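Local coordinates for cell wall surface anchor family protein (Streptococcus agalactiae serogroup V, PDB 3TXA), which forms the adhesive tip pilin of group B streptococcal pili and probably mediates attachment to host tissue, at residues E133-W138 with T660-P665; G546-P551 with T648-K653. All blocks are in the same frame, centred on the assembly; numbering follows the deposited sequence.

Interaction 1 of 2, residues E133-W138 with T660-P665; sequences EIAEGW and TIRDFP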
ATOM      1  N   GLU A 133     -14.230  22.891   3.100  1.00 75.43           N
ATOM      2  CA  GLU A 133     -12.995  22.209   3.468  1.00 73.60           C
ATOM      3  C   GLU A 133     -12.122  23.153   4.268  1.00 71.83           C
ATOM      4  O   GLU A 133     -12.006  24.349   3.966  1.00 71.67           O
ATOM      5  CB  GLU A 133     -12.240  21.668   2.256  1.00 73.96           C
ATOM      6  CG  GLU A 133     -11.280  20.521   2.633  1.00 76.14           C
ATOM      7  CD  GLU A 133     -10.328  20.072   1.509  1.00 78.93           C
ATOM      8  OE1 GLU A 133     -10.386  20.641   0.387  1.00 78.74           O
ATOM      9  OE2 GLU A 133      -9.517  19.138   1.769  1.00 79.71           O
ATOM     10  N   ILE A 134     -11.558  22.601   5.327  1.00 69.52           N
ATOM     11  CA  ILE A 134     -10.611  23.286   6.152  1.00 67.60           C
ATOM     12  C   ILE A 134      -9.469  22.312   6.403  1.00 66.78           C
ATOM     13  O   ILE A 134      -9.607  21.114   6.155  1.00 66.57           O
ATOM     14  CB  ILE A 134     -11.246  23.743   7.483  1.00 67.65           C
ATOM     15  CG1 ILE A 134     -11.959  22.592   8.189  1.00 66.46           C
ATOM     16  CG2 ILE A 134     -12.201  24.898   7.253  1.00 67.96           C
ATOM     17  CD1 ILE A 134     -12.041  22.765   9.678  1.00 65.04           C
ATOM     18  N   ALA A 135      -8.341  22.805   6.897  1.00 65.31           N
ATOM     19  CA  ALA A 135      -7.195  21.931   7.101  1.00 64.17           C
ATOM     20  C   ALA A 135      -7.493  20.758   8.042  1.00 63.26           C
ATOM     21  O   ALA A 135      -6.838  19.717   7.976  1.00 62.46           O
ATOM     22  CB  ALA A 135      -6.005  22.733   7.602  1.00 64.52           C
ATOM     23  N   GLU A 136      -8.463  20.923   8.937  1.00 62.59           N
ATOM     24  CA  GLU A 136      -8.770  19.827   9.881  1.00 62.14           C
ATOM     25  C   GLU A 136      -9.913  18.920   9.399  1.00 61.43           C
ATOM     26  O   GLU A 136     -10.160  17.858   9.971  1.00 60.63           O
ATOM     27  CB  GLU A 136      -8.998  20.334  11.308  1.00 62.11           C
ATOM     28  CG  GLU A 136      -7.774  20.982  11.957  1.00 62.32           C
ATOM     29  CD  GLU A 136      -7.579  22.458  11.566  1.00 62.43           C
ATOM     30  OE1 GLU A 136      -8.432  23.038  10.848  1.00 60.87           O
ATOM     31  OE2 GLU A 136      -6.550  23.034  11.982  1.00 62.92           O
ATOM     32  N   GLY A 137     -10.585  19.344   8.335  1.00 60.99           N
ATOM     33  CA  GLY A 137     -11.602  18.525   7.706  1.00 61.02           C
ATOM     34  C   GLY A 137     -12.676  19.315   6.995  1.00 60.91           C
ATOM     35  O   GLY A 137     -12.412  20.191   6.171  1.00 61.11           O
ATOM     36  N   TRP A 138     -13.919  18.993   7.293  1.00 60.98           N
ATOM     37  CA  TRP A 138     -15.004  19.677   6.608  1.00 60.82           C
ATOM     38  C   TRP A 138     -16.044  20.130   7.604  1.00 60.55           C
ATOM     39  O   TRP A 138     -16.252  19.501   8.648  1.00 60.46           O
ATOM     40  CB  TRP A 138     -15.644  18.769   5.547  1.00 60.55           C
ATOM     41  CG  TRP A 138     -14.707  18.325   4.422  1.00 59.85           C
ATOM     42  CD1 TRP A 138     -14.576  18.896   3.178  1.00 59.17           C
ATOM     43  CD2 TRP A 138     -13.803  17.214   4.449  1.00 58.40           C
ATOM     44  NE1 TRP A 138     -13.653  18.198   2.439  1.00 59.04           N
ATOM     45  CE2 TRP A 138     -13.164  17.163   3.196  1.00 58.97           C
ATOM     46  CE3 TRP A 138     -13.478  16.249   5.414  1.00 59.05           C
ATOM     47  CZ2 TRP A 138     -12.206  16.182   2.880  1.00 61.09           C
ATOM     48  CZ3 TRP A 138     -12.531  15.265   5.101  1.00 60.57           C
ATOM     49  CH2 TRP A 138     -11.905  15.241   3.843  1.00 61.20           C
ATOM     50  N   THR A 660      -6.351  28.384  17.331  1.00 75.94           N
ATOM     51  CA  THR A 660      -6.752  27.920  16.003  1.00 74.63           C
ATOM     52  C   THR A 660      -8.280  27.901  15.908  1.00 73.93           C
ATOM     53  O   THR A 660      -8.931  27.097  16.576  1.00 73.88           O
ATOM     54  CB  THR A 660      -6.203  26.507  15.718  1.00 74.97           C
ATOM     55  OG1 THR A 660      -4.883  26.375  16.267  1.00 74.26           O
ATOM     56  CG2 THR A 660      -6.187  26.206  14.212  1.00 74.24           C
ATOM     57  N   ILE A 661      -8.845  28.778  15.082  1.00 72.59           N
ATOM     58  CA  ILE A 661     -10.281  28.981  15.056  1.00 71.97           C
ATOM     59  C   ILE A 661     -10.834  29.069  13.630  1.00 71.75           C
ATOM     60  O   ILE A 661     -10.443  29.953  12.863  1.00 72.29           O
ATOM     61  CB  ILE A 661     -10.674  30.212  15.926  1.00 72.17           C
ATOM     62  CG1 ILE A 661     -10.892  29.780  17.394  1.00 73.71           C
ATOM     63  CG2 ILE A 661     -11.946  30.916  15.421  1.00 71.30           C
ATOM     64  CD1 ILE A 661      -9.901  30.362  18.432  1.00 73.46           C
ATOM     65  N   ARG A 662     -11.759  28.165  13.290  1.00 70.89           N
ATOM     66  CA  ARG A 662     -12.298  28.034  11.923  1.00 70.00           C
ATOM     67  C   ARG A 662     -13.725  28.524  11.847  1.00 69.53           C
ATOM     68  O   ARG A 662     -14.502  28.220  12.734  1.00 70.11           O
ATOM     69  CB  ARG A 662     -12.273  26.568  11.494  1.00 69.90           C
ATOM     70  CG  ARG A 662     -10.951  25.873  11.724  1.00 69.30           C
ATOM     71  CD  ARG A 662      -9.894  26.446  10.807  1.00 69.62           C
ATOM     72  NE  ARG A 662      -8.628  25.733  10.938  1.00 68.87           N
ATOM     73  CZ  ARG A 662      -7.446  26.262  10.657  1.00 66.06           C
ATOM     74  NH1 ARG A 662      -6.356  25.541  10.821  1.00 62.98           N
ATOM     75  NH2 ARG A 662      -7.369  27.514  10.222  1.00 64.85           N
ATOM     76  N   ASP A 663     -14.086  29.272  10.808  1.00 69.07           N
ATOM     77  CA  ASP A 663     -15.458  29.797  10.720  1.00 69.02           C
ATOM     78  C   ASP A 663     -16.396  28.805  10.037  1.00 68.85           C
ATOM     79  O   ASP A 663     -15.947  27.935   9.282  1.00 69.23           O
ATOM     80  CB  ASP A 663     -15.528  31.187  10.060  1.00 68.83           C
ATOM     81  CG  ASP A 663     -15.406  32.345  11.084  1.00 70.18           C
ATOM     82  OD1 ASP A 663     -16.367  33.136  11.244  1.00 71.81           O
ATOM     83  OD2 ASP A 663     -14.349  32.483  11.738  1.00 69.51           O
ATOM     84  N   PHE A 664     -17.685  28.898  10.359  1.00 68.18           N
ATOM     85  CA  PHE A 664     -18.718  28.092   9.716  1.00 67.26           C
ATOM     86  C   PHE A 664     -19.424  29.078   8.805  1.00 68.03           C
ATOM     87  O   PHE A 664     -19.522  30.263   9.129  1.00 67.92           O
ATOM     88  CB  PHE A 664     -19.759  27.569  10.734  1.00 66.35           C
ATOM     89  CG  PHE A 664     -19.453  26.207  11.357  1.00 62.17           C
ATOM     90  CD1 PHE A 664     -18.677  26.101  12.512  1.00 59.15           C
ATOM     91  CD2 PHE A 664     -20.025  25.052  10.850  1.00 57.74           C
ATOM     92  CE1 PHE A 664     -18.432  24.862  13.113  1.00 56.23           C
ATOM     93  CE2 PHE A 664     -19.789  23.808  11.444  1.00 55.24           C
ATOM     94  CZ  PHE A 664     -18.998  23.713  12.569  1.00 55.96           C
ATOM     95  N   PRO A 665     -19.922  28.605   7.658  1.00 68.77           N
ATOM     96  CA  PRO A 665     -20.792  29.504   6.922  1.00 69.81           C
ATOM     97  C   PRO A 665     -22.138  29.654   7.658  1.00 70.88           C
ATOM     98  O   PRO A 665     -22.540  28.761   8.392  1.00 71.15           O
ATOM     99  CB  PRO A 665     -20.958  28.798   5.574  1.00 69.65           C
ATOM    100  CG  PRO A 665     -20.747  27.346   5.862  1.00 69.17           C
ATOM    101  CD  PRO A 665     -19.846  27.259   7.052  1.00 68.75           C
TER
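Arg662 NE meets Glu136 OE1 at 2.7 Å in a bidentate salt bridge that ties the turn end of the hairpin of strands 132-134 and 137-146 to the edge strand 662-663 of the Ig-like domain. The guanidinium group takes the carboxylate side-on, with NE and NH1 each serving one oxygen. The two bonds differ in straightness and in how close each oxygen lies to the guanidinium plane. From Arg662 NH1 to Glu136 OE2 the distance is 2.8 Å and the N-H points almost straight at the oxygen (172°), which lies close to the guanidinium plane and receives the hydrogen on its syn lone pair. The NE bond is more bent, and OE1 is tilted from that plane; the carboxylate and guanidinium planes stand 34° apart.

Both side chains bend at chi2 (83° in Glu136), and they cross at about a right angle. Glu136 sits in the type I turn of the hairpin, from Ile134 to Gly137, closed by Ile134 N to Gly137 O at 2.7 Å and by Gly137 N to Ile134 O. Its side chain also rests on Ser542 and on Pro652, the residue that follows strand 649-651, which places the bridge beside the neighbouring strand of the same sheet.

Apolar atoms flank the charged pair. Thr660 CG2 lies over one face of the guanidinium, offset toward its rim, while Thr660 OG1 is hydrogen-bonded to Glu657. Lower on the arginine chain, Ile134 CD1 touches Arg662 CG at 3.9 Å.

Interaction 2 of 2, residues G546-P551 with T648-K653; sequences GNVTDP and TTLSPK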
ATOM      1  N   GLY A 546     -12.001  19.019  20.440  1.00 54.52           N
ATOM      2  CA  GLY A 546     -12.466  20.230  19.760  1.00 53.95           C
ATOM      3  C   GLY A 546     -13.814  20.746  20.232  1.00 54.00           C
ATOM      4  O   GLY A 546     -14.569  20.017  20.863  1.00 53.98           O
ATOM      5  N   ASN A 547     -14.118  22.000  19.922  1.00 54.35           N
ATOM      6  CA  ASN A 547     -15.301  22.681  20.447  1.00 55.41           C
ATOM      7  C   ASN A 547     -15.995  23.432  19.346  1.00 54.76           C
ATOM      8  O   ASN A 547     -15.342  24.102  18.560  1.00 54.81           O
ATOM      9  CB  ASN A 547     -14.945  23.676  21.575  1.00 55.95           C
ATOM     10  CG  ASN A 547     -14.560  22.957  22.898  1.00 63.04           C
ATOM     11  OD1 ASN A 547     -13.616  22.144  22.937  1.00 69.74           O
ATOM     12  ND2 ASN A 547     -15.293  23.250  23.987  1.00 67.75           N
ATOM     13  N   VAL A 548     -17.318  23.341  19.284  1.00 54.02           N
ATOM     14  CA  VAL A 548     -18.074  24.190  18.349  1.00 53.65           C
ATOM     15  C   VAL A 548     -18.843  25.240  19.138  1.00 54.16           C
ATOM     16  O   VAL A 548     -19.367  24.954  20.213  1.00 54.65           O
ATOM     17  CB  VAL A 548     -19.069  23.378  17.447  1.00 53.06           C
ATOM     18  CG1 VAL A 548     -19.725  24.286  16.466  1.00 51.39           C
ATOM     19  CG2 VAL A 548     -18.373  22.256  16.736  1.00 50.27           C
ATOM     20  N   THR A 549     -18.915  26.451  18.613  1.00 54.62           N
ATOM     21  CA  THR A 549     -19.573  27.530  19.320  1.00 55.50           C
ATOM     22  C   THR A 549     -20.537  28.128  18.346  1.00 56.38           C
ATOM     23  O   THR A 549     -20.139  28.591  17.276  1.00 57.51           O
ATOM     24  CB  THR A 549     -18.557  28.557  19.836  1.00 55.07           C
ATOM     25  OG1 THR A 549     -17.820  27.956  20.892  1.00 56.64           O
ATOM     26  CG2 THR A 549     -19.225  29.749  20.431  1.00 55.82           C
ATOM     27  N   ASP A 550     -21.815  28.097  18.702  1.00 57.09           N
ATOM     28  CA  ASP A 550     -22.874  28.447  17.777  1.00 57.65           C
ATOM     29  C   ASP A 550     -23.842  29.404  18.455  1.00 58.44           C
ATOM     30  O   ASP A 550     -24.835  28.975  19.024  1.00 59.22           O
ATOM     31  CB  ASP A 550     -23.568  27.184  17.299  1.00 57.04           C
ATOM     32  CG  ASP A 550     -24.660  27.457  16.304  1.00 58.17           C
ATOM     33  OD1 ASP A 550     -24.891  28.636  15.955  1.00 57.49           O
ATOM     34  OD2 ASP A 550     -25.306  26.477  15.867  1.00 60.67           O
ATOM     35  N   PRO A 551     -23.542  30.710  18.423  1.00 58.94           N
ATOM     36  CA  PRO A 551     -24.418  31.677  19.063  1.00 59.61           C
ATOM     37  C   PRO A 551     -25.529  32.121  18.118  1.00 60.49           C
ATOM     38  O   PRO A 551     -25.285  32.305  16.930  1.00 61.11           O
ATOM     39  CB  PRO A 551     -23.486  32.858  19.354  1.00 59.27           C
ATOM     40  CG  PRO A 551     -22.174  32.508  18.780  1.00 59.22           C
ATOM     41  CD  PRO A 551     -22.324  31.337  17.904  1.00 58.54           C
ATOM     42  N   THR A 648     -19.941  31.671  14.177  1.00 66.89           N
ATOM     43  CA  THR A 648     -19.971  30.265  14.542  1.00 65.35           C
ATOM     44  C   THR A 648     -18.613  29.638  14.199  1.00 64.54           C
ATOM     45  O   THR A 648     -18.192  29.666  13.051  1.00 64.70           O
ATOM     46  CB  THR A 648     -21.091  29.534  13.758  1.00 65.44           C
ATOM     47  OG1 THR A 648     -22.165  30.434  13.486  1.00 65.48           O
ATOM     48  CG2 THR A 648     -21.634  28.386  14.530  1.00 64.87           C
ATOM     49  N   THR A 649     -17.938  29.055  15.184  1.00 63.34           N
ATOM     50  CA  THR A 649     -16.558  28.591  15.001  1.00 61.96           C
ATOM     51  C   THR A 649     -16.232  27.186  15.539  1.00 61.63           C
ATOM     52  O   THR A 649     -16.857  26.686  16.485  1.00 61.48           O
ATOM     53  CB  THR A 649     -15.542  29.574  15.671  1.00 62.03           C
ATOM     54  OG1 THR A 649     -15.622  29.481  17.109  1.00 60.40           O
ATOM     55  CG2 THR A 649     -15.783  31.007  15.215  1.00 61.67           C
ATOM     56  N   LEU A 650     -15.206  26.574  14.961  1.00 60.75           N
ATOM     57  CA  LEU A 650     -14.655  25.338  15.506  1.00 60.19           C
ATOM     58  C   LEU A 650     -13.263  25.591  16.041  1.00 60.12           C
ATOM     59  O   LEU A 650     -12.490  26.311  15.435  1.00 61.23           O
ATOM     60  CB  LEU A 650     -14.595  24.247  14.428  1.00 59.64           C
ATOM     61  CG  LEU A 650     -13.802  22.990  14.772  1.00 58.47           C
ATOM     62  CD1 LEU A 650     -14.370  22.270  15.980  1.00 57.57           C
ATOM     63  CD2 LEU A 650     -13.762  22.049  13.604  1.00 58.06           C
ATOM     64  N   SER A 651     -12.951  25.012  17.181  1.00 59.60           N
ATOM     65  CA  SER A 651     -11.604  24.986  17.662  1.00 59.40           C
ATOM     66  C   SER A 651     -11.211  23.535  17.636  1.00 59.81           C
ATOM     67  O   SER A 651     -11.637  22.790  18.496  1.00 59.55           O
ATOM     68  CB  SER A 651     -11.517  25.546  19.077  1.00 59.16           C
ATOM     69  OG  SER A 651     -11.757  26.939  19.061  1.00 59.68           O
ATOM     70  N   PRO A 652     -10.428  23.117  16.623  1.00 60.54           N
ATOM     71  CA  PRO A 652     -10.080  21.734  16.357  1.00 61.16           C
ATOM     72  C   PRO A 652      -9.372  21.068  17.494  1.00 62.75           C
ATOM     73  O   PRO A 652      -9.633  19.909  17.806  1.00 62.72           O
ATOM     74  CB  PRO A 652      -9.148  21.857  15.177  1.00 60.57           C
ATOM     75  CG  PRO A 652      -9.680  22.948  14.449  1.00 60.21           C
ATOM     76  CD  PRO A 652     -10.045  23.964  15.485  1.00 60.57           C
ATOM     77  N   LYS A 653      -8.454  21.788  18.104  1.00 65.46           N
ATOM     78  CA  LYS A 653      -7.811  21.293  19.310  1.00 68.09           C
ATOM     79  C   LYS A 653      -7.961  22.473  20.254  1.00 70.01           C
ATOM     80  O   LYS A 653      -7.465  23.570  19.962  1.00 70.70           O
ATOM     81  CB  LYS A 653      -6.349  20.917  19.022  1.00 67.87           C
ATOM     82  CG  LYS A 653      -6.000  20.874  17.512  1.00 68.04           C
ATOM     83  CD  LYS A 653      -4.990  19.761  17.133  1.00 69.45           C
ATOM     84  CE  LYS A 653      -4.461  19.933  15.685  1.00 69.42           C
ATOM     85  NZ  LYS A 653      -5.322  19.383  14.584  1.00 68.89           N
TER
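Leu650 packs across Val548 as part of an antiparallel strand pair in the Ig-like domain. From Leu650 CB the chain runs to CG, which stands anti to the backbone N (chi1 169°), and CG sends CD1 back over the partner strand. There CD1 meets two things: the carbonyl oxygen Asn547 O at 3.3 Å, and the methyl Val548 CG2 at 4.1 Å. Thus a side chain whose base points to one face of the sheet reaches back to its neighbour's backbone at the tip.

The register supports this pairing. Val548 and Leu650 form a non-hydrogen-bonded pair between two hydrogen-bonded ones, Asn547 with Ser651 and Thr549 with Thr649, and the strand axes run 165° apart, close to fully antiparallel. Each hydrogen-bonded pair contributes two backbone bonds; the shortest, Ser651 N to Asn547 O, measures 2.9 Å. Val548 CA adds a C-H...O contact to Thr649 O at 3.3 Å.

Near the end of the pairing, Thr648 CG2 lies 3.1 Å from Thr549 O and 3.6 Å from Asp550 OD1, as the threonine and aspartate side chains run side by side. Its hydroxyl turns elsewhere, hydrogen-bonding to Asn646 O and Lys141.

Val548 and Leu650 face strand 153-168, touching Val160 there, and Leu650 also meets Leu139 of strand 137-146, whereas Asn547, Thr549, Thr649 and Ser651 project from the other face. Within its own sheet, strand 543-551 lies between strands 610-618 and 649-651, and strand 649-651 is in turn flanked by strand 662-663.

Interactions 1 and 2 have centres about 9 Å apart and meet through one antiparallel sheet, where strand 649-651 pairs with strand 543-551 on one side and with strand 662-663 on the other. Backbone contacts that are probably hydrogen bonds join them: Arg662 O to Leu650 N at 2.9 Å and Phe664 N to Thr648 O at 2.8 Å. Along the chain, interaction 2 is nested within the loop closed by interaction 1. Strands 543-551 and 649-651 lie inside the sheet, and interaction 1 joins its outermost strand 662-663 to a hairpin 522 residues earlier; the chain thus runs out through the von Willebrand factor type A domain and returns to close against its earlier part.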